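Local coordinates for hypothetical protein Atu2684 (Agrobacterium tumefaciens, PDB 2AXO), which is of unknown function but belongs to a family in the thioredoxin clan and carries a disulfide closed across two intervening residues, at residues I68-H79 / Y199-Q207; E99-A107 / L237-P247. One frame throughout, in Å; residues are numbered along the deposited sequence.

Contact 1 (I68-H79 / Y199-Q207); sequences IQKGDVVGLSYH and YWHSVYDVQ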
loop_
_atom_site.group_PDB
_atom_site.type_symbol
_atom_site.label_atom_id
_atom_site.label_comp_id
_atom_site.label_asym_id
_atom_site.label_seq_id
_atom_site.Cartn_x
_atom_site.Cartn_y
_atom_site.Cartn_z
ATOM N N ILE A 68 -20.489 0.377 -16.386
ATOM C CA ILE A 68 -19.839 0.006 -17.644
ATOM C C ILE A 68 -20.905 -0.495 -18.620
ATOM O O ILE A 68 -20.843 -0.220 -19.821
ATOM C CB ILE A 68 -18.780 -1.119 -17.426
ATOM C CG1 ILE A 68 -17.536 -0.534 -16.741
ATOM C CG2 ILE A 68 -18.384 -1.754 -18.763
ATOM C CD1 ILE A 68 -16.527 -1.577 -16.326
ATOM N N GLN A 69 -21.886 -1.234 -18.107
ATOM C CA GLN A 69 -22.949 -1.745 -18.962
ATOM C C GLN A 69 -23.753 -0.583 -19.532
ATOM O O GLN A 69 -24.149 -0.605 -20.696
ATOM C CB GLN A 69 -23.881 -2.685 -18.185
ATOM C CG GLN A 69 -24.997 -3.265 -19.056
ATOM C CD GLN A 69 -25.817 -4.320 -18.337
ATOM O OE1 GLN A 69 -25.277 -5.315 -17.856
ATOM N NE2 GLN A 69 -27.127 -4.110 -18.267
ATOM N N LYS A 70 -23.986 0.441 -18.717
ATOM C CA LYS A 70 -24.739 1.596 -19.190
ATOM C C LYS A 70 -23.923 2.403 -20.197
ATOM O O LYS A 70 -24.481 3.080 -21.063
ATOM C CB LYS A 70 -25.157 2.490 -18.026
ATOM C CG LYS A 70 -26.059 3.627 -18.471
ATOM C CD LYS A 70 -26.906 4.151 -17.338
ATOM C CE LYS A 70 -27.974 3.146 -16.940
ATOM N NZ LYS A 70 -28.735 3.639 -15.757
ATOM N N GLY A 71 -22.603 2.335 -20.064
ATOM C CA GLY A 71 -21.713 3.030 -20.979
ATOM C C GLY A 71 -21.690 4.549 -20.913
ATOM O O GLY A 71 -21.214 5.183 -21.853
ATOM N N ASP A 72 -22.183 5.145 -19.829
ATOM C CA ASP A 72 -22.179 6.600 -19.747
ATOM C C ASP A 72 -20.976 7.161 -18.999
ATOM O O ASP A 72 -20.880 8.365 -18.773
ATOM C CB ASP A 72 -23.502 7.140 -19.162
ATOM C CG ASP A 72 -23.811 6.624 -17.764
ATOM O OD1 ASP A 72 -23.081 5.758 -17.242
ATOM O OD2 ASP A 72 -24.818 7.099 -17.187
ATOM N N VAL A 73 -20.057 6.278 -18.625
ATOM C CA VAL A 73 -18.829 6.691 -17.956
ATOM C C VAL A 73 -17.706 5.808 -18.467
ATOM O O VAL A 73 -17.953 4.752 -19.061
ATOM C CB VAL A 73 -18.905 6.538 -16.410
ATOM C CG1 VAL A 73 -20.121 7.276 -15.874
ATOM C CG2 VAL A 73 -18.953 5.070 -16.015
ATOM N N VAL A 74 -16.479 6.266 -18.262
ATOM C CA VAL A 74 -15.297 5.507 -18.643
ATOM C C VAL A 74 -14.957 4.799 -17.342
ATOM O O VAL A 74 -14.506 5.435 -16.387
ATOM C CB VAL A 74 -14.130 6.437 -19.049
ATOM C CG1 VAL A 74 -12.829 5.648 -19.105
ATOM C CG2 VAL A 74 -14.421 7.071 -20.411
ATOM N N GLY A 75 -15.203 3.494 -17.296
ATOM C CA GLY A 75 -14.953 2.735 -16.088
ATOM C C GLY A 75 -13.744 1.832 -16.155
ATOM O O GLY A 75 -13.526 1.125 -17.136
ATOM N N LEU A 76 -12.957 1.860 -15.086
ATOM C CA LEU A 76 -11.748 1.056 -14.997
ATOM C C LEU A 76 -11.627 0.405 -13.637
ATOM O O LEU A 76 -11.973 1.002 -12.620
ATOM C CB LEU A 76 -10.525 1.936 -15.217
ATOM C CG LEU A 76 -10.419 2.579 -16.598
ATOM C CD1 LEU A 76 -9.391 3.685 -16.548
ATOM C CD2 LEU A 76 -10.039 1.526 -17.635
ATOM N N SER A 77 -11.121 -0.820 -13.626
ATOM C CA SER A 77 -10.915 -1.542 -12.384
ATOM C C SER A 77 -9.422 -1.826 -12.215
ATOM O O SER A 77 -8.798 -2.440 -13.082
ATOM C CB SER A 77 -11.688 -2.859 -12.400
ATOM O OG SER A 77 -11.432 -3.588 -11.218
ATOM N N TYR A 78 -8.854 -1.352 -11.109
ATOM C CA TYR A 78 -7.442 -1.573 -10.810
ATOM C C TYR A 78 -7.302 -2.511 -9.617
ATOM O O TYR A 78 -7.533 -2.106 -8.478
ATOM C CB TYR A 78 -6.726 -0.269 -10.450
ATOM C CG TYR A 78 -6.658 0.759 -11.553
ATOM C CD1 TYR A 78 -7.719 1.632 -11.783
ATOM C CD2 TYR A 78 -5.520 0.878 -12.352
ATOM C CE1 TYR A 78 -7.649 2.599 -12.781
ATOM C CE2 TYR A 78 -5.440 1.840 -13.354
ATOM C CZ TYR A 78 -6.505 2.696 -13.562
ATOM O OH TYR A 78 -6.440 3.647 -14.552
ATOM N N HIS A 79 -6.915 -3.756 -9.865
ATOM C CA HIS A 79 -6.741 -4.703 -8.772
ATOM C C HIS A 79 -5.442 -4.409 -8.033
ATOM O O HIS A 79 -4.365 -4.420 -8.630
ATOM C CB HIS A 79 -6.730 -6.138 -9.302
ATOM C CG HIS A 79 -8.078 -6.634 -9.728
ATOM N ND1 HIS A 79 -8.753 -6.121 -10.814
ATOM C CD2 HIS A 79 -8.878 -7.595 -9.206
ATOM C CE1 HIS A 79 -9.911 -6.745 -10.946
ATOM N NE2 HIS A 79 -10.011 -7.643 -9.983
ATOM N N TYR A 199 -14.775 -10.224 -13.322
ATOM C CA TYR A 199 -14.339 -8.844 -13.142
ATOM C C TYR A 199 -14.306 -8.181 -14.508
ATOM O O TYR A 199 -13.983 -8.825 -15.501
ATOM C CB TYR A 199 -12.952 -8.805 -12.501
ATOM C CG TYR A 199 -12.961 -9.224 -11.053
ATOM C CD1 TYR A 199 -13.342 -8.332 -10.053
ATOM C CD2 TYR A 199 -12.616 -10.524 -10.683
ATOM C CE1 TYR A 199 -13.378 -8.726 -8.719
ATOM C CE2 TYR A 199 -12.652 -10.927 -9.351
ATOM C CZ TYR A 199 -13.032 -10.025 -8.379
ATOM O OH TYR A 199 -13.057 -10.416 -7.064
ATOM N N TRP A 200 -14.639 -6.894 -14.552
ATOM C CA TRP A 200 -14.675 -6.160 -15.813
ATOM C C TRP A 200 -13.713 -4.985 -15.853
ATOM O O TRP A 200 -13.492 -4.320 -14.844
ATOM C CB TRP A 200 -16.096 -5.655 -16.086
ATOM C CG TRP A 200 -17.080 -6.762 -16.337
ATOM C CD1 TRP A 200 -17.616 -7.614 -15.413
ATOM C CD2 TRP A 200 -17.583 -7.179 -17.608
ATOM N NE1 TRP A 200 -18.421 -8.539 -16.035
ATOM C CE2 TRP A 200 -18.419 -8.293 -17.383
ATOM C CE3 TRP A 200 -17.410 -6.717 -18.920
ATOM C CZ2 TRP A 200 -19.075 -8.960 -18.422
ATOM C CZ3 TRP A 200 -18.062 -7.378 -19.954
ATOM C CH2 TRP A 200 -18.887 -8.488 -19.696
ATOM N N HIS A 201 -13.155 -4.746 -17.037
ATOM C CA HIS A 201 -12.214 -3.660 -17.280
ATOM C C HIS A 201 -11.029 -3.637 -16.310
ATOM O O HIS A 201 -10.606 -2.578 -15.851
ATOM C CB HIS A 201 -12.964 -2.316 -17.286
ATOM C CG HIS A 201 -13.864 -2.138 -18.473
ATOM N ND1 HIS A 201 -14.304 -0.904 -18.901
ATOM C CD2 HIS A 201 -14.382 -3.043 -19.340
ATOM C CE1 HIS A 201 -15.047 -1.055 -19.985
ATOM N NE2 HIS A 201 -15.110 -2.341 -20.272
ATOM N N SER A 202 -10.500 -4.825 -16.027
ATOM C CA SER A 202 -9.355 -4.999 -15.141
ATOM C C SER A 202 -8.083 -4.532 -15.846
ATOM O O SER A 202 -7.617 -5.154 -16.807
ATOM C CB SER A 202 -9.214 -6.472 -14.735
ATOM O OG SER A 202 -10.326 -6.906 -13.976
ATOM N N VAL A 203 -7.530 -3.425 -15.360
ATOM C CA VAL A 203 -6.324 -2.841 -15.936
ATOM C C VAL A 203 -5.069 -3.662 -15.633
ATOM O O VAL A 203 -4.808 -4.005 -14.482
ATOM C CB VAL A 203 -6.137 -1.402 -15.410
ATOM C CG1 VAL A 203 -4.857 -0.791 -15.963
ATOM C CG2 VAL A 203 -7.343 -0.553 -15.805
ATOM N N TYR A 204 -4.298 -3.971 -16.671
ATOM C CA TYR A 204 -3.072 -4.741 -16.486
ATOM C C TYR A 204 -1.819 -3.981 -16.897
ATOM O O TYR A 204 -0.703 -4.470 -16.715
ATOM C CB TYR A 204 -3.137 -6.062 -17.252
ATOM C CG TYR A 204 -3.259 -5.916 -18.747
ATOM C CD1 TYR A 204 -4.509 -5.908 -19.365
ATOM C CD2 TYR A 204 -2.125 -5.812 -19.548
ATOM C CE1 TYR A 204 -4.627 -5.808 -20.747
ATOM C CE2 TYR A 204 -2.230 -5.708 -20.930
ATOM C CZ TYR A 204 -3.483 -5.710 -21.524
ATOM O OH TYR A 204 -3.585 -5.633 -22.893
ATOM N N ASP A 205 -2.000 -2.795 -17.470
ATOM C CA ASP A 205 -0.868 -1.966 -17.865
ATOM C C ASP A 205 -1.324 -0.543 -18.129
ATOM O O ASP A 205 -2.384 -0.315 -18.708
ATOM C CB ASP A 205 -0.166 -2.527 -19.109
ATOM C CG ASP A 205 1.126 -1.786 -19.425
ATOM O OD1 ASP A 205 1.891 -1.502 -18.477
ATOM O OD2 ASP A 205 1.384 -1.490 -20.614
ATOM N N VAL A 206 -0.511 0.411 -17.686
ATOM C CA VAL A 206 -0.802 1.831 -17.855
ATOM C C VAL A 206 0.461 2.498 -18.389
ATOM O O VAL A 206 1.549 2.267 -17.865
ATOM C CB VAL A 206 -1.164 2.496 -16.501
ATOM C CG1 VAL A 206 -1.454 3.973 -16.708
ATOM C CG2 VAL A 206 -2.361 1.792 -15.868
ATOM N N GLN A 207 0.329 3.316 -19.427
ATOM C CA GLN A 207 1.491 3.996 -19.989
ATOM C C GLN A 207 1.142 5.357 -20.564
ATOM O O GLN A 207 0.028 5.586 -21.046
ATOM C CB GLN A 207 2.146 3.139 -21.076
ATOM C CG GLN A 207 1.230 2.793 -22.230
ATOM C CD GLN A 207 1.898 1.892 -23.254
ATOM O OE1 GLN A 207 2.556 0.912 -22.900
ATOM N NE2 GLN A 207 1.713 2.205 -24.528
HETATM O O HOH W 1 -6.461 -5.028 -12.485
#
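Ile68 sets its CD1 over one face of the His201 imidazole, 3.7 Å from the ring centroid, a CH-pi contact from the last turn of helix 58-70. In the plane of the same ring, ND1 of His201 donates to the carbonyl O of Gly75 at 2.8 Å. The backbones meet at a single bridge: Ser77 N donates to His201 O (2.9 Å) and Val203 N to Ser77 O (2.8 Å), while water 1 accepts from His79 N and donates to Val203 O. Val203 has CG1 anti to its backbone N (chi1 178°), which leaves CG2 to lie over the Tyr78 ring, 4.0 Å from its centroid; Val206 CG2 reaches that ring's edge. His79 turns its NE2 edge to the face of Tyr199, a T-shaped pair with planes 81° apart. The strand axes lie 66° apart, which suits a brief crossing between the edge strand of the mixed sheet and strand 196-212 at its corner. The buried His201 ring also stacks with Phe179, and its NE2 is bonded to Arg181 NH1. Both nitrogens are therefore used, which is consistent with a neutral imidazole carrying its hydrogen on ND1.

Contact 2 (E99-A107 / L237-P247); sequences ERQYGYMRA and LLQTANASGDP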
loop_
_atom_site.group_PDB
_atom_site.type_symbol
_atom_site.label_atom_id
_atom_site.label_comp_id
_atom_site.label_asym_id
_atom_site.label_seq_id
_atom_site.Cartn_x
_atom_site.Cartn_y
_atom_site.Cartn_z
ATOM N N GLU A 99 0.509 1.365 -6.854
ATOM C CA GLU A 99 1.241 2.627 -6.887
ATOM C C GLU A 99 0.375 3.770 -7.404
ATOM O O GLU A 99 0.518 4.911 -6.959
ATOM C CB GLU A 99 2.502 2.494 -7.742
ATOM C CG GLU A 99 3.515 1.535 -7.142
ATOM C CD GLU A 99 4.833 1.543 -7.876
ATOM O OE1 GLU A 99 4.826 1.360 -9.112
ATOM O OE2 GLU A 99 5.878 1.725 -7.216
ATOM N N ARG A 100 -0.527 3.470 -8.335
ATOM C CA ARG A 100 -1.407 4.512 -8.857
ATOM C C ARG A 100 -2.342 4.970 -7.741
ATOM O O ARG A 100 -2.610 6.160 -7.607
ATOM C CB ARG A 100 -2.208 4.003 -10.065
ATOM C CG ARG A 100 -3.109 5.058 -10.716
ATOM C CD ARG A 100 -3.604 4.569 -12.074
ATOM N NE ARG A 100 -4.519 5.499 -12.747
ATOM C CZ ARG A 100 -4.155 6.657 -13.292
ATOM N NH1 ARG A 100 -2.889 7.058 -13.250
ATOM N NH2 ARG A 100 -5.055 7.404 -13.909
ATOM N N GLN A 101 -2.835 4.042 -6.924
ATOM C CA GLN A 101 -3.711 4.453 -5.838
ATOM C C GLN A 101 -2.912 5.315 -4.852
ATOM O O GLN A 101 -3.470 6.211 -4.221
ATOM C CB GLN A 101 -4.323 3.243 -5.126
ATOM C CG GLN A 101 -5.306 3.609 -4.022
ATOM C CD GLN A 101 -5.940 2.384 -3.383
ATOM O OE1 GLN A 101 -5.288 1.355 -3.209
ATOM N NE2 GLN A 101 -7.211 2.499 -3.010
ATOM N N TYR A 102 -1.610 5.053 -4.728
ATOM C CA TYR A 102 -0.763 5.850 -3.837
ATOM C C TYR A 102 -0.632 7.257 -4.408
ATOM O O TYR A 102 -0.674 8.247 -3.677
ATOM C CB TYR A 102 0.643 5.248 -3.706
ATOM C CG TYR A 102 0.697 3.891 -3.051
ATOM C CD1 TYR A 102 -0.212 3.537 -2.058
ATOM C CD2 TYR A 102 1.697 2.980 -3.385
ATOM C CE1 TYR A 102 -0.127 2.307 -1.411
ATOM C CE2 TYR A 102 1.793 1.752 -2.740
ATOM C CZ TYR A 102 0.876 1.426 -1.752
ATOM O OH TYR A 102 0.981 0.225 -1.088
ATOM N N GLY A 103 -0.460 7.333 -5.722
ATOM C CA GLY A 103 -0.334 8.620 -6.376
ATOM C C GLY A 103 -1.550 9.469 -6.079
ATOM O O GLY A 103 -1.437 10.667 -5.814
ATOM N N TYR A 104 -2.723 8.845 -6.130
ATOM C CA TYR A 104 -3.960 9.548 -5.847
ATOM C C TYR A 104 -4.037 9.937 -4.378
ATOM O O TYR A 104 -4.479 11.040 -4.048
ATOM C CB TYR A 104 -5.170 8.690 -6.232
ATOM C CG TYR A 104 -5.559 8.817 -7.692
ATOM C CD1 TYR A 104 -5.755 10.070 -8.270
ATOM C CD2 TYR A 104 -5.757 7.686 -8.487
ATOM C CE1 TYR A 104 -6.141 10.196 -9.607
ATOM C CE2 TYR A 104 -6.143 7.797 -9.824
ATOM C CZ TYR A 104 -6.335 9.051 -10.378
ATOM O OH TYR A 104 -6.731 9.167 -11.691
HETATM N N MSE A 105 -3.610 9.040 -3.496
HETATM C CA MSE A 105 -3.625 9.338 -2.065
HETATM C C MSE A 105 -2.878 10.644 -1.825
HETATM O O MSE A 105 -3.387 11.553 -1.174
HETATM C CB MSE A 105 -2.943 8.222 -1.267
HETATM C CG MSE A 105 -2.720 8.567 0.209
HETATM SE SE MSE A 105 -1.523 7.328 1.102
HETATM C CE MSE A 105 0.125 8.005 0.377
ATOM N N ARG A 106 -1.662 10.726 -2.352
ATOM C CA ARG A 106 -0.851 11.919 -2.181
ATOM C C ARG A 106 -1.504 13.153 -2.787
ATOM O O ARG A 106 -1.616 14.179 -2.122
ATOM C CB ARG A 106 0.532 11.712 -2.797
ATOM C CG ARG A 106 1.336 10.602 -2.141
ATOM C CD ARG A 106 2.785 10.647 -2.591
ATOM N NE ARG A 106 2.967 10.251 -3.982
ATOM C CZ ARG A 106 3.012 8.990 -4.399
ATOM N NH1 ARG A 106 2.888 7.994 -3.529
ATOM N NH2 ARG A 106 3.197 8.722 -5.683
ATOM N N ALA A 107 -1.938 13.056 -4.040
ATOM C CA ALA A 107 -2.575 14.192 -4.700
ATOM C C ALA A 107 -3.809 14.669 -3.944
ATOM O O ALA A 107 -4.061 15.868 -3.850
ATOM C CB ALA A 107 -2.957 13.826 -6.134
ATOM N N LEU A 237 -6.858 8.525 -21.103
ATOM C CA LEU A 237 -7.148 9.517 -20.085
ATOM C C LEU A 237 -6.249 10.727 -20.292
ATOM O O LEU A 237 -5.025 10.600 -20.262
ATOM C CB LEU A 237 -6.906 8.929 -18.688
ATOM C CG LEU A 237 -7.623 7.617 -18.342
ATOM C CD1 LEU A 237 -7.188 7.136 -16.966
ATOM C CD2 LEU A 237 -9.143 7.814 -18.382
ATOM N N LEU A 238 -6.844 11.893 -20.537
ATOM C CA LEU A 238 -6.040 13.104 -20.708
ATOM C C LEU A 238 -5.940 13.624 -19.282
ATOM O O LEU A 238 -6.812 14.354 -18.806
ATOM C CB LEU A 238 -6.754 14.115 -21.607
ATOM C CG LEU A 238 -5.935 15.354 -22.000
ATOM C CD1 LEU A 238 -4.674 14.946 -22.760
ATOM C CD2 LEU A 238 -6.801 16.259 -22.855
ATOM N N GLN A 239 -4.858 13.245 -18.609
ATOM C CA GLN A 239 -4.685 13.578 -17.208
ATOM C C GLN A 239 -3.613 14.580 -16.807
ATOM O O GLN A 239 -2.445 14.458 -17.175
ATOM C CB GLN A 239 -4.501 12.259 -16.439
ATOM C CG GLN A 239 -4.426 12.374 -14.928
ATOM C CD GLN A 239 -4.712 11.053 -14.232
ATOM O OE1 GLN A 239 -4.323 9.978 -14.708
ATOM N NE2 GLN A 239 -5.377 11.128 -13.086
ATOM N N THR A 240 -4.037 15.580 -16.042
ATOM C CA THR A 240 -3.133 16.604 -15.542
ATOM C C THR A 240 -2.443 16.036 -14.307
ATOM O O THR A 240 -2.818 14.979 -13.802
ATOM C CB THR A 240 -3.895 17.875 -15.123
ATOM O OG1 THR A 240 -4.755 17.583 -14.009
ATOM C CG2 THR A 240 -4.732 18.392 -16.276
ATOM N N ALA A 241 -1.439 16.752 -13.816
ATOM C CA ALA A 241 -0.695 16.328 -12.643
ATOM C C ALA A 241 -0.478 17.536 -11.742
ATOM O O ALA A 241 -0.542 18.680 -12.202
ATOM C CB ALA A 241 0.639 15.739 -13.063
ATOM N N ASN A 242 -0.246 17.290 -10.456
ATOM C CA ASN A 242 -0.014 18.391 -9.526
ATOM C C ASN A 242 1.471 18.761 -9.528
ATOM O O ASN A 242 2.238 18.244 -10.339
ATOM C CB ASN A 242 -0.485 18.012 -8.114
ATOM C CG ASN A 242 0.335 16.890 -7.490
ATOM O OD1 ASN A 242 -0.008 16.393 -6.419
ATOM N ND2 ASN A 242 1.417 16.497 -8.145
ATOM N N ALA A 243 1.864 19.652 -8.622
ATOM C CA ALA A 243 3.251 20.109 -8.520
ATOM C C ALA A 243 4.245 18.981 -8.262
ATOM O O ALA A 243 5.401 19.052 -8.684
ATOM C CB ALA A 243 3.367 21.159 -7.417
ATOM N N SER A 244 3.792 17.943 -7.568
ATOM C CA SER A 244 4.640 16.801 -7.241
ATOM C C SER A 244 4.689 15.784 -8.374
ATOM O O SER A 244 5.500 14.854 -8.355
ATOM C CB SER A 244 4.132 16.126 -5.967
ATOM O OG SER A 244 4.165 17.025 -4.874
ATOM N N GLY A 245 3.815 15.963 -9.359
ATOM C CA GLY A 245 3.781 15.052 -10.487
ATOM C C GLY A 245 2.814 13.895 -10.307
ATOM O O GLY A 245 2.815 12.954 -11.098
ATOM N N ASP A 246 1.979 13.954 -9.275
ATOM C CA ASP A 246 1.024 12.878 -9.038
ATOM C C ASP A 246 -0.249 13.056 -9.868
ATOM O O ASP A 246 -0.600 14.168 -10.232
ATOM C CB ASP A 246 0.704 12.773 -7.541
ATOM C CG ASP A 246 1.853 12.151 -6.751
ATOM O OD1 ASP A 246 2.457 11.182 -7.259
ATOM O OD2 ASP A 246 2.150 12.616 -5.631
ATOM N N PRO A 247 -0.949 11.951 -10.185
ATOM C CA PRO A 247 -2.178 12.028 -10.986
ATOM C C PRO A 247 -3.216 13.000 -10.441
ATOM O O PRO A 247 -3.575 12.942 -9.269
ATOM C CB PRO A 247 -2.678 10.583 -10.998
ATOM C CG PRO A 247 -2.144 10.025 -9.700
ATOM C CD PRO A 247 -0.738 10.579 -9.692
#
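Helix 99-107 and strand 237-241 run at 50° with axes 11.9 Å apart at closest, but the chain beyond the strand returns through a type I turn, Asn242 to Gly245, and brings the CA of Asp246 within 5.2 Å of the CA of Gly103. At Gly103 the backbone lies directly against Pro247, whose CG is 3.7 Å from Gly103 C. The proline also lies over one face of the Tyr104 ring, its CG 4.0 Å from the centroid and close to the ring normal, a CH-pi contact. Gln239 uses both ends of its amide: OE1 takes a nearly straight bond from Arg100 NH2 (2.8 Å, 168°) on a lone pair in the carbonyl plane, and NE2 donates to Tyr104 OH at 2.8 Å. Arg100 reaches the amide because its chain is extended from CG to NE, with CG anti to the backbone N (chi1 -177°). Nearer the C-terminal end of the helix, Arg106 bends at chi3 and grips Asp246 side-on: NE meets OD2 and NH2 meets OD1, each at 3.0 Å, with guanidinium and carboxylate planes steeply inclined. Tyr82 of the second subunit offers its backbone O to Arg106 NH1 in a weak hydrogen bond. Glu47 forms a salt bridge with Arg100 NH2, so the neutral amide of Gln239 joins a charged pair to the tyrosine hydroxyl. Asp246 is buried, and the two Arg106 nitrogens, one to each carboxylate oxygen, would offset its charge there.

From the N terminus, helix 58-70 leads into strand 74-79, then helix 95-107 follows; the partners of both come much later, in strand 196-212 and in the segment running from strand 232-241 into strand 247-257. Contact 1 closes a loop of about 120 residues and contact 2 one of about 130, and because their segments alternate along the chain the two loops cross instead of nesting. Contact 1 joins strand 74-79 of the mixed sheet, and contact 2 joins helix 95-107, to the four-stranded antiparallel sheet, with centres about 18 Å apart. The contacts also touch: Leu76 CD1 packs on Leu237 CD1 at 4.1 Å, and Tyr78 OH lies 3.2 Å from Arg100 NE.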